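PDB 2VOA: exodeoxyribonuclease III from Archaeoglobus fulgidus, which acts as an AP endonuclease on abasic sites in DNA, probably with magnesium or manganese as cofactor, and may also work as a 3'-5' exonuclease. Local coordinates for residues A[141-146]-A[178-183]; A[174-179]-A[217-222]; A[207-212]-A[239-244]. The protein carries 1 engineered substitution. All coordinates share one frame; numbering follows the deposited sequence. Where two conformers were deposited one is given.

In the fold
Of the segments in contact, strand 141-144 comes first along the chain from the N terminus, and contact 1 closes a loop of 31 residues by bringing the later part of helix 170-180 back over that strand. Contact 2 starts on the same helix, sharing Lys178 and Ile179 with contact 1, and closes a 37-residue loop on strand 218-222, the antiparallel neighbour of 141-144. The two therefore sit side by side, their centres about 5 Å apart, and tie one helix to two adjacent strands of one sheet. Contact 3 opens inside the loop of contact 2 and ends beyond it, so these two cross; far from the others, it joins the loop between helix 187-191 and strand 218-222 to the short helix 238-241.

Contact 1: A[141-146]-A[178-183]; sequences AVWCGD and KILELG
Trp143 of strand 141-144 packs against Ile179 and Leu180 in the C-terminal part of helix 170-180, in the layer where this helix covers one sheet of the DNase I-like fold. The six-membered part of the indole does the touching: Trp143 CZ3 lies 3.4 Å from Ile179 CG2, and Trp143 CH2 3.9 Å from Ile179 CD1, so the ring lies against both branches of the isoleucine. The two side chains cross at about a right angle and the methyls approach the ring obliquely. Leu180 adds a lighter contact, with CD2 4.0 Å from Trp143 CZ3. The indole spans the gap because CG is anti to the backbone N (chi1 161°), which carries the long ring toward the helix. Its polar end is satisfied as well, NE1 bonding to Thr104 on the next strand, and Phe184 meets the ring edge to face. Replacing Trp143 by an alanine removes the indole, which would probably leave a gap against Ile179 and Leu180 and deprive Thr104 OG1 of its NE1 partner. Further along, Gly145 turns the corner before Asp146, a predicted catalytic and metal-binding residue; at its backbone angles a CB would jam against the carbonyl O of Cys144. What results is a helix packed on the face of a beta-sheet, as in the alpha/beta sandwich of the DNase I-like fold.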
loop_
_atom_site.group_PDB
_atom_site.type_symbol
_atom_site.label_atom_id
_atom_site.label_comp_id
_atom_site.label_asym_id
_atom_site.label_seq_id
_atom_site.Cartn_x
_atom_site.Cartn_y
_atom_site.Cartn_z
ATOM N N ALA A 141 -26.038 -19.528 -21.466
ATOM C CA ALA A 141 -25.740 -18.185 -21.002
ATOM C C ALA A 141 -25.480 -18.207 -19.505
ATOM O O ALA A 141 -26.044 -19.041 -18.779
ATOM C CB ALA A 141 -26.878 -17.213 -21.325
ATOM N N VAL A 142 -24.603 -17.310 -19.073
ATOM C CA VAL A 142 -24.301 -17.120 -17.649
ATOM C C VAL A 142 -24.441 -15.640 -17.326
ATOM O O VAL A 142 -23.865 -14.790 -18.017
ATOM C CB VAL A 142 -22.873 -17.656 -17.252
ATOM C CG1 VAL A 142 -22.661 -19.083 -17.699
ATOM C CG2 VAL A 142 -21.730 -16.768 -17.769
ATOM N N TRP A 143 -25.214 -15.343 -16.282
ATOM C CA TRP A 143 -25.287 -14.012 -15.715
ATOM C C TRP A 143 -24.544 -14.179 -14.407
ATOM O O TRP A 143 -24.908 -15.022 -13.569
ATOM C CB TRP A 143 -26.745 -13.585 -15.554
ATOM C CG TRP A 143 -26.984 -12.471 -14.599
ATOM C CD1 TRP A 143 -26.208 -11.348 -14.389
ATOM C CD2 TRP A 143 -28.111 -12.354 -13.724
ATOM N NE1 TRP A 143 -26.798 -10.550 -13.411
ATOM C CE2 TRP A 143 -27.942 -11.165 -12.974
ATOM C CE3 TRP A 143 -29.226 -13.166 -13.470
ATOM C CZ2 TRP A 143 -28.866 -10.755 -11.986
ATOM C CZ3 TRP A 143 -30.140 -12.769 -12.471
ATOM C CH2 TRP A 143 -29.945 -11.563 -11.750
ATOM N N CYS A 144 -23.427 -13.443 -14.318
ATOM C CA CYS A 144 -22.487 -13.422 -13.174
ATOM C C CYS A 144 -22.479 -12.064 -12.504
ATOM O O CYS A 144 -22.879 -11.061 -13.110
ATOM C CB CYS A 144 -21.055 -13.657 -13.649
ATOM S SG CYS A 144 -20.648 -15.311 -14.213
ATOM N N GLY A 145 -21.995 -12.013 -11.263
ATOM C CA GLY A 145 -21.598 -10.736 -10.724
ATOM C C GLY A 145 -21.760 -10.593 -9.244
ATOM O O GLY A 145 -22.020 -11.566 -8.527
ATOM N N ASP A 146 -21.550 -9.358 -8.807
ATOM C CA ASP A 146 -21.805 -9.002 -7.447
ATOM C C ASP A 146 -23.173 -8.362 -7.484
ATOM O O ASP A 146 -23.331 -7.232 -7.956
ATOM C CB ASP A 146 -20.750 -8.032 -6.931
ATOM C CG ASP A 146 -20.957 -7.663 -5.471
ATOM O OD1 ASP A 146 -22.011 -7.999 -4.860
ATOM O OD2 ASP A 146 -20.045 -6.988 -4.928
ATOM N N LYS A 178 -37.314 -12.220 -8.914
ATOM C CA LYS A 178 -38.117 -12.062 -10.123
ATOM C C LYS A 178 -37.298 -12.363 -11.385
ATOM O O LYS A 178 -37.798 -12.985 -12.337
ATOM C CB LYS A 178 -38.684 -10.637 -10.167
ATOM C CG LYS A 178 -39.547 -10.327 -11.375
ATOM C CD LYS A 178 -39.964 -8.858 -11.378
ATOM C CE LYS A 178 -40.620 -8.477 -12.692
ATOM N NZ LYS A 178 -41.387 -7.210 -12.632
ATOM N N ILE A 179 -36.033 -11.951 -11.377
ATOM C CA ILE A 179 -35.128 -12.226 -12.499
ATOM C C ILE A 179 -34.780 -13.711 -12.549
ATOM O O ILE A 179 -34.809 -14.314 -13.616
ATOM C CB ILE A 179 -33.827 -11.407 -12.427
ATOM C CG1 ILE A 179 -34.127 -9.900 -12.178
ATOM C CG2 ILE A 179 -33.033 -11.579 -13.729
ATOM C CD1 ILE A 179 -32.852 -8.996 -11.943
ATOM N N LEU A 180 -34.459 -14.309 -11.407
ATOM C CA LEU A 180 -34.173 -15.757 -11.381
ATOM C C LEU A 180 -35.303 -16.579 -12.014
ATOM O O LEU A 180 -35.063 -17.591 -12.673
ATOM C CB LEU A 180 -33.958 -16.239 -9.939
ATOM C CG LEU A 180 -32.736 -15.689 -9.192
ATOM C CD1 LEU A 180 -32.459 -16.538 -7.933
ATOM C CD2 LEU A 180 -31.526 -15.619 -10.065
ATOM N N GLU A 181 -36.542 -16.134 -11.790
ATOM C CA GLU A 181 -37.726 -16.850 -12.267
ATOM C C GLU A 181 -37.812 -16.917 -13.797
ATOM O O GLU A 181 -38.611 -17.687 -14.349
ATOM C CB GLU A 181 -38.997 -16.208 -11.707
ATOM C CG GLU A 181 -39.301 -16.560 -10.267
ATOM C CD GLU A 181 -40.504 -15.767 -9.718
ATOM O OE1 GLU A 181 -41.187 -15.049 -10.494
ATOM O OE2 GLU A 181 -40.760 -15.857 -8.497
ATOM N N LEU A 182 -37.019 -16.092 -14.475
ATOM C CA LEU A 182 -36.929 -16.136 -15.940
ATOM C C LEU A 182 -36.340 -17.468 -16.419
ATOM O O LEU A 182 -36.556 -17.884 -17.576
ATOM C CB LEU A 182 -36.077 -14.984 -16.471
ATOM C CG LEU A 182 -36.677 -13.579 -16.447
ATOM C CD1 LEU A 182 -35.626 -12.584 -16.933
ATOM C CD2 LEU A 182 -37.921 -13.492 -17.317
ATOM N N GLY A 183 -35.590 -18.110 -15.530
ATOM C CA GLY A 183 -35.017 -19.427 -15.809
ATOM C C GLY A 183 -33.533 -19.458 -15.562
ATOM O O GLY A 183 -32.787 -20.192 -16.242
#

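Contact 2: A[174-179]-A[217-222]; sequences RAYKKI and GDAILA. Engineered in segment 217-222: Gly217 (natural residue Val).
Tyr176, on helix 170-180, reaches across to Ala219 and Leu221 on strand 218-222 and touches them with the hydroxyl at its end. Across these segments the OH meets only carbon, a van der Waals contact with no hydrogen bond. A chi1 of 176° swings the phenol away from the backbone N, beside the carbonyl carbon, while chi2 of 70° sets the ring plane across the CA-CB bond; a long side chain such as this can span the distance from helix to strand. The Tyr176 OH comes to 3.5 Å from the CB of Ala219, whose small methyl lets the hydroxyl come close to the strand. Leu221 approaches from the opposite direction, its CD2 3.6 Å and its CD1 4.0 Å from the Tyr176 OH. In that leucine a chi2 of -36°, somewhat off the staggered -60°, brings both methyls to the oxygen. In the alpha/beta sandwich, alternate residues of a strand serve opposite faces of the sheet, and here Ala219 and Leu221 point toward the helix while Asp218 and Ile220 point away. Asp218, predicted to matter for catalysis, uses OD1 to hold Thr199 and His248, on the active-site side. Around the tyrosine, Met147 and Val149 supply further apolar surface, and Trp143 CH2 packs 3.6 Å from Tyr176 CE1.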
loop_
_atom_site.group_PDB
_atom_site.type_symbol
_atom_site.label_atom_id
_atom_site.label_comp_id
_atom_site.label_asym_id
_atom_site.label_seq_id
_atom_site.Cartn_x
_atom_site.Cartn_y
_atom_site.Cartn_z
ATOM N N ARG A 174 -37.012 -9.659 -3.457
ATOM C CA ARG A 174 -38.117 -9.967 -4.373
ATOM C C ARG A 174 -37.748 -9.590 -5.829
ATOM O O ARG A 174 -38.037 -10.341 -6.770
ATOM C CB ARG A 174 -39.396 -9.230 -3.936
ATOM C CG ARG A 174 -40.550 -9.404 -4.926
ATOM C CD ARG A 174 -41.819 -8.678 -4.532
ATOM N NE ARG A 174 -42.898 -9.095 -5.433
ATOM C CZ ARG A 174 -43.857 -9.977 -5.137
ATOM N NH1 ARG A 174 -43.921 -10.550 -3.934
ATOM N NH2 ARG A 174 -44.772 -10.281 -6.055
ATOM N N ALA A 175 -37.122 -8.427 -6.013
ATOM C CA ALA A 175 -36.763 -7.948 -7.348
ATOM C C ALA A 175 -35.715 -8.845 -7.997
ATOM O O ALA A 175 -35.763 -9.127 -9.187
ATOM C CB ALA A 175 -36.291 -6.498 -7.306
ATOM N N TYR A 176 -34.789 -9.340 -7.183
ATOM C CA TYR A 176 -33.727 -10.204 -7.680
ATOM C C TYR A 176 -34.336 -11.561 -8.046
ATOM O O TYR A 176 -34.112 -12.088 -9.147
ATOM C CB TYR A 176 -32.667 -10.334 -6.591
ATOM C CG TYR A 176 -31.536 -11.263 -6.911
ATOM C CD1 TYR A 176 -30.598 -10.939 -7.884
ATOM C CD2 TYR A 176 -31.402 -12.480 -6.238
ATOM C CE1 TYR A 176 -29.539 -11.774 -8.177
ATOM C CE2 TYR A 176 -30.314 -13.344 -6.515
ATOM C CZ TYR A 176 -29.401 -12.987 -7.480
ATOM O OH TYR A 176 -28.345 -13.808 -7.773
ATOM N N LYS A 177 -35.149 -12.100 -7.148
ATOM C CA LYS A 177 -35.790 -13.404 -7.406
ATOM C C LYS A 177 -36.706 -13.374 -8.628
ATOM O O LYS A 177 -36.825 -14.377 -9.327
ATOM C CB LYS A 177 -36.507 -13.915 -6.172
ATOM C CG LYS A 177 -35.540 -14.224 -5.018
ATOM C CD LYS A 177 -36.355 -14.407 -3.742
ATOM C CE LYS A 177 -35.711 -15.394 -2.833
ATOM N NZ LYS A 177 -36.756 -16.272 -2.178
ATOM N N LYS A 178 -37.314 -12.220 -8.914
ATOM C CA LYS A 178 -38.117 -12.062 -10.123
ATOM C C LYS A 178 -37.298 -12.363 -11.385
ATOM O O LYS A 178 -37.798 -12.985 -12.337
ATOM C CB LYS A 178 -38.684 -10.637 -10.167
ATOM C CG LYS A 178 -39.547 -10.327 -11.375
ATOM C CD LYS A 178 -39.964 -8.858 -11.378
ATOM C CE LYS A 178 -40.620 -8.477 -12.692
ATOM N NZ LYS A 178 -41.387 -7.210 -12.632
ATOM N N ILE A 179 -36.033 -11.951 -11.377
ATOM C CA ILE A 179 -35.128 -12.226 -12.499
ATOM C C ILE A 179 -34.780 -13.711 -12.549
ATOM O O ILE A 179 -34.809 -14.314 -13.616
ATOM C CB ILE A 179 -33.827 -11.407 -12.427
ATOM C CG1 ILE A 179 -34.127 -9.900 -12.178
ATOM C CG2 ILE A 179 -33.033 -11.579 -13.729
ATOM C CD1 ILE A 179 -32.852 -8.996 -11.943
ATOM N N GLY A 217 -23.564 -12.522 -1.532
ATOM C CA GLY A 217 -24.271 -11.644 -2.483
ATOM C C GLY A 217 -23.753 -11.727 -3.922
ATOM O O GLY A 217 -24.263 -11.017 -4.811
ATOM N N ASP A 218 -22.742 -12.561 -4.142
ATOM C CA ASP A 218 -22.147 -12.828 -5.464
ATOM C C ASP A 218 -22.756 -14.132 -6.008
ATOM O O ASP A 218 -23.025 -15.067 -5.247
ATOM C CB ASP A 218 -20.622 -12.970 -5.365
ATOM C CG ASP A 218 -19.965 -11.753 -4.769
ATOM O OD1 ASP A 218 -19.708 -11.739 -3.539
ATOM O OD2 ASP A 218 -19.724 -10.809 -5.549
ATOM N N ALA A 219 -22.968 -14.219 -7.326
ATOM C CA ALA A 219 -23.651 -15.401 -7.868
ATOM C C ALA A 219 -23.196 -15.693 -9.304
ATOM O O ALA A 219 -22.757 -14.777 -10.031
ATOM C CB ALA A 219 -25.196 -15.258 -7.794
ATOM N N ILE A 220 -23.306 -16.972 -9.668
ATOM C CA ILE A 220 -23.207 -17.401 -11.051
ATOM C C ILE A 220 -24.545 -18.053 -11.402
ATOM O O ILE A 220 -24.893 -19.100 -10.855
ATOM C CB ILE A 220 -22.058 -18.412 -11.261
ATOM C CG1 ILE A 220 -20.701 -17.730 -10.975
ATOM C CG2 ILE A 220 -22.113 -18.999 -12.695
ATOM C CD1 ILE A 220 -19.530 -18.724 -10.849
ATOM N N LEU A 221 -25.293 -17.409 -12.302
ATOM C CA LEU A 221 -26.620 -17.886 -12.680
ATOM C C LEU A 221 -26.544 -18.424 -14.090
ATOM O O LEU A 221 -26.089 -17.722 -14.986
ATOM C CB LEU A 221 -27.645 -16.751 -12.611
ATOM C CG LEU A 221 -27.983 -16.062 -11.276
ATOM C CD1 LEU A 221 -27.979 -17.025 -10.110
ATOM C CD2 LEU A 221 -27.059 -14.958 -10.982
ATOM N N ALA A 222 -26.950 -19.675 -14.278
ATOM C CA ALA A 222 -26.819 -20.298 -15.596
ATOM C C ALA A 222 -28.196 -20.643 -16.168
ATOM O O ALA A 222 -29.138 -20.981 -15.423
ATOM C CB ALA A 222 -25.953 -21.562 -15.484
#

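Contact 3: A[207-212]-A[239-244]; sequences GAIERG and PRLAEK
Apolar contact carries this junction between a loop and a short, weakly bonded helix: the CD1 methyl of Ile209 meets both Arg240 and Leu241 at their side chains. Ile209 CD1 is 3.8 Å from Leu241 CD2, a methyl-to-methyl meeting of two branched residues, and also 3.8 Å from Arg240 CG, on the aliphatic part of the arginine. With chi1 near -61° the ethyl branch of Ile209 lies anti to the carbonyl carbon and extends toward the helical turn at 239-241. Isoleucine suits the spot because the ethyl branch carries CD1 one carbon beyond where a valine would end, bringing it to both Arg240 CG and Leu241 CD2, and Tyr201 packs against it as well.

The second kind of contact is a methyl laid over a cation. Arg240 bends at chi2 (64°), which folds the chain back so that Ile209 CD1 lies over one face of its guanidinium, with Arg240 NH1 4.1 Å away. The polar edge is spent on backbone carbonyls: NE bonds to Asp247 O and NH2 to Tyr201 O. These two bonds hold the flat group in place and tie the loop carrying Tyr201 to the one carrying Asp247, a predicted metal-binding residue.

Backbone bonds shape the first segment. Residues Ile209 to Gly212 form a type I turn closed by Gly212 N to Ile209 O at 3.1 Å, and Arg211 N bonds to Gly207 O. Gly207 and Gly212 both take positive phi, a region that suits a residue without a side chain. Bound nucleic acid lies about 4 Å away at the nearest atoms, consistent with a place for this loop and helix beside the DNA-binding face, as in exonuclease III-like enzymes.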
loop_
_atom_site.group_PDB
_atom_site.type_symbol
_atom_site.label_atom_id
_atom_site.label_comp_id
_atom_site.label_asym_id
_atom_site.label_seq_id
_atom_site.Cartn_x
_atom_site.Cartn_y
_atom_site.Cartn_z
ATOM N N GLY A 207 -12.122 -10.352 13.094
ATOM C CA GLY A 207 -12.213 -11.813 13.021
ATOM C C GLY A 207 -13.395 -12.345 12.214
ATOM O O GLY A 207 -13.851 -13.455 12.442
ATOM N N ALA A 208 -13.893 -11.552 11.265
ATOM C CA ALA A 208 -15.071 -11.956 10.467
ATOM C C ALA A 208 -15.050 -13.402 9.958
ATOM O O ALA A 208 -16.058 -14.103 10.058
ATOM C CB ALA A 208 -15.273 -11.007 9.299
ATOM N N ILE A 209 -13.927 -13.827 9.371
ATOM C CA ILE A 209 -13.835 -15.145 8.741
ATOM C C ILE A 209 -13.982 -16.232 9.811
ATOM O O ILE A 209 -14.839 -17.124 9.714
ATOM C CB ILE A 209 -12.509 -15.316 7.939
ATOM C CG1 ILE A 209 -12.407 -14.285 6.798
ATOM C CG2 ILE A 209 -12.361 -16.753 7.410
ATOM C CD1 ILE A 209 -11.027 -14.196 6.131
ATOM N N GLU A 210 -13.149 -16.138 10.845
ATOM C CA GLU A 210 -13.177 -17.106 11.925
ATOM C C GLU A 210 -14.523 -17.251 12.622
ATOM O O GLU A 210 -14.890 -18.363 12.999
ATOM C CB GLU A 210 -12.049 -16.824 12.918
ATOM C CG GLU A 210 -10.709 -17.271 12.377
ATOM C CD GLU A 210 -10.556 -18.787 12.406
ATOM O OE1 GLU A 210 -10.013 -19.356 11.433
ATOM O OE2 GLU A 210 -10.995 -19.406 13.400
ATOM N N ARG A 211 -15.264 -16.162 12.802
ATOM C CA ARG A 211 -16.578 -16.289 13.447
ATOM C C ARG A 211 -17.771 -16.392 12.501
ATOM O O ARG A 211 -18.927 -16.318 12.941
ATOM C CB ARG A 211 -16.805 -15.226 14.509
ATOM C CG ARG A 211 -16.449 -13.836 14.124
ATOM C CD ARG A 211 -15.802 -13.175 15.331
ATOM N NE ARG A 211 -15.874 -11.721 15.238
ATOM C CZ ARG A 211 -16.862 -10.972 15.731
ATOM N NH1 ARG A 211 -17.888 -11.530 16.371
ATOM N NH2 ARG A 211 -16.825 -9.652 15.573
ATOM N N GLY A 212 -17.468 -16.564 11.220
ATOM C CA GLY A 212 -18.472 -16.829 10.183
ATOM C C GLY A 212 -19.407 -15.658 9.931
ATOM O O GLY A 212 -20.592 -15.854 9.636
ATOM N N PRO A 239 -7.552 -16.745 -1.601
ATOM C CA PRO A 239 -7.224 -15.327 -1.859
ATOM C C PRO A 239 -7.713 -14.360 -0.764
ATOM O O PRO A 239 -7.110 -13.293 -0.583
ATOM C CB PRO A 239 -7.905 -15.012 -3.201
ATOM C CG PRO A 239 -8.710 -16.213 -3.591
ATOM C CD PRO A 239 -8.406 -17.344 -2.650
ATOM N N ARG A 240 -8.773 -14.740 -0.040
ATOM C CA ARG A 240 -9.301 -13.916 1.068
ATOM C C ARG A 240 -8.397 -13.901 2.322
ATOM O O ARG A 240 -8.471 -12.999 3.159
ATOM C CB ARG A 240 -10.734 -14.347 1.419
ATOM C CG ARG A 240 -11.444 -13.439 2.449
ATOM C CD ARG A 240 -11.640 -12.024 1.904
ATOM N NE ARG A 240 -12.301 -11.072 2.821
ATOM C CZ ARG A 240 -11.672 -10.416 3.804
ATOM N NH1 ARG A 240 -10.393 -10.664 4.071
ATOM N NH2 ARG A 240 -12.330 -9.558 4.570
ATOM N N LEU A 241 -7.569 -14.933 2.439
ATOM C CA LEU A 241 -6.607 -15.070 3.531
ATOM C C LEU A 241 -5.220 -14.544 3.168
ATOM O O LEU A 241 -4.333 -14.429 4.042
ATOM C CB LEU A 241 -6.503 -16.545 3.930
ATOM C CG LEU A 241 -7.787 -17.285 4.325
ATOM C CD1 LEU A 241 -7.530 -18.785 4.369
ATOM C CD2 LEU A 241 -8.265 -16.822 5.684
ATOM N N ALA A 242 -5.011 -14.240 1.889
ATOM C CA ALA A 242 -3.707 -13.759 1.441
ATOM C C ALA A 242 -3.465 -12.319 1.899
ATOM O O ALA A 242 -4.392 -11.654 2.403
ATOM C CB ALA A 242 -3.594 -13.879 -0.071
ATOM N N GLU A 243 -2.234 -11.835 1.719
ATOM C CA GLU A 243 -1.889 -10.459 2.102
ATOM C C GLU A 243 -2.586 -9.459 1.183
ATOM O O GLU A 243 -2.701 -9.699 -0.021
ATOM C CB GLU A 243 -0.368 -10.248 2.123
ATOM C CG GLU A 243 0.248 -10.683 3.437
ATOM C CD GLU A 243 -0.228 -9.819 4.601
ATOM O OE1 GLU A 243 -1.113 -10.280 5.366
ATOM O OE2 GLU A 243 0.265 -8.668 4.729
ATOM N N LYS A 244 -3.069 -8.366 1.778
ATOM C CA LYS A 244 -3.851 -7.328 1.087
ATOM C C LYS A 244 -4.936 -7.940 0.188
ATOM O O LYS A 244 -4.938 -7.771 -1.038
ATOM C CB LYS A 244 -2.930 -6.342 0.344
ATOM C CG LYS A 244 -2.119 -5.442 1.281
ATOM C CD LYS A 244 -1.145 -4.586 0.491
ATOM C CE LYS A 244 -0.588 -3.452 1.335
ATOM N NZ LYS A 244 -0.009 -2.383 0.453
#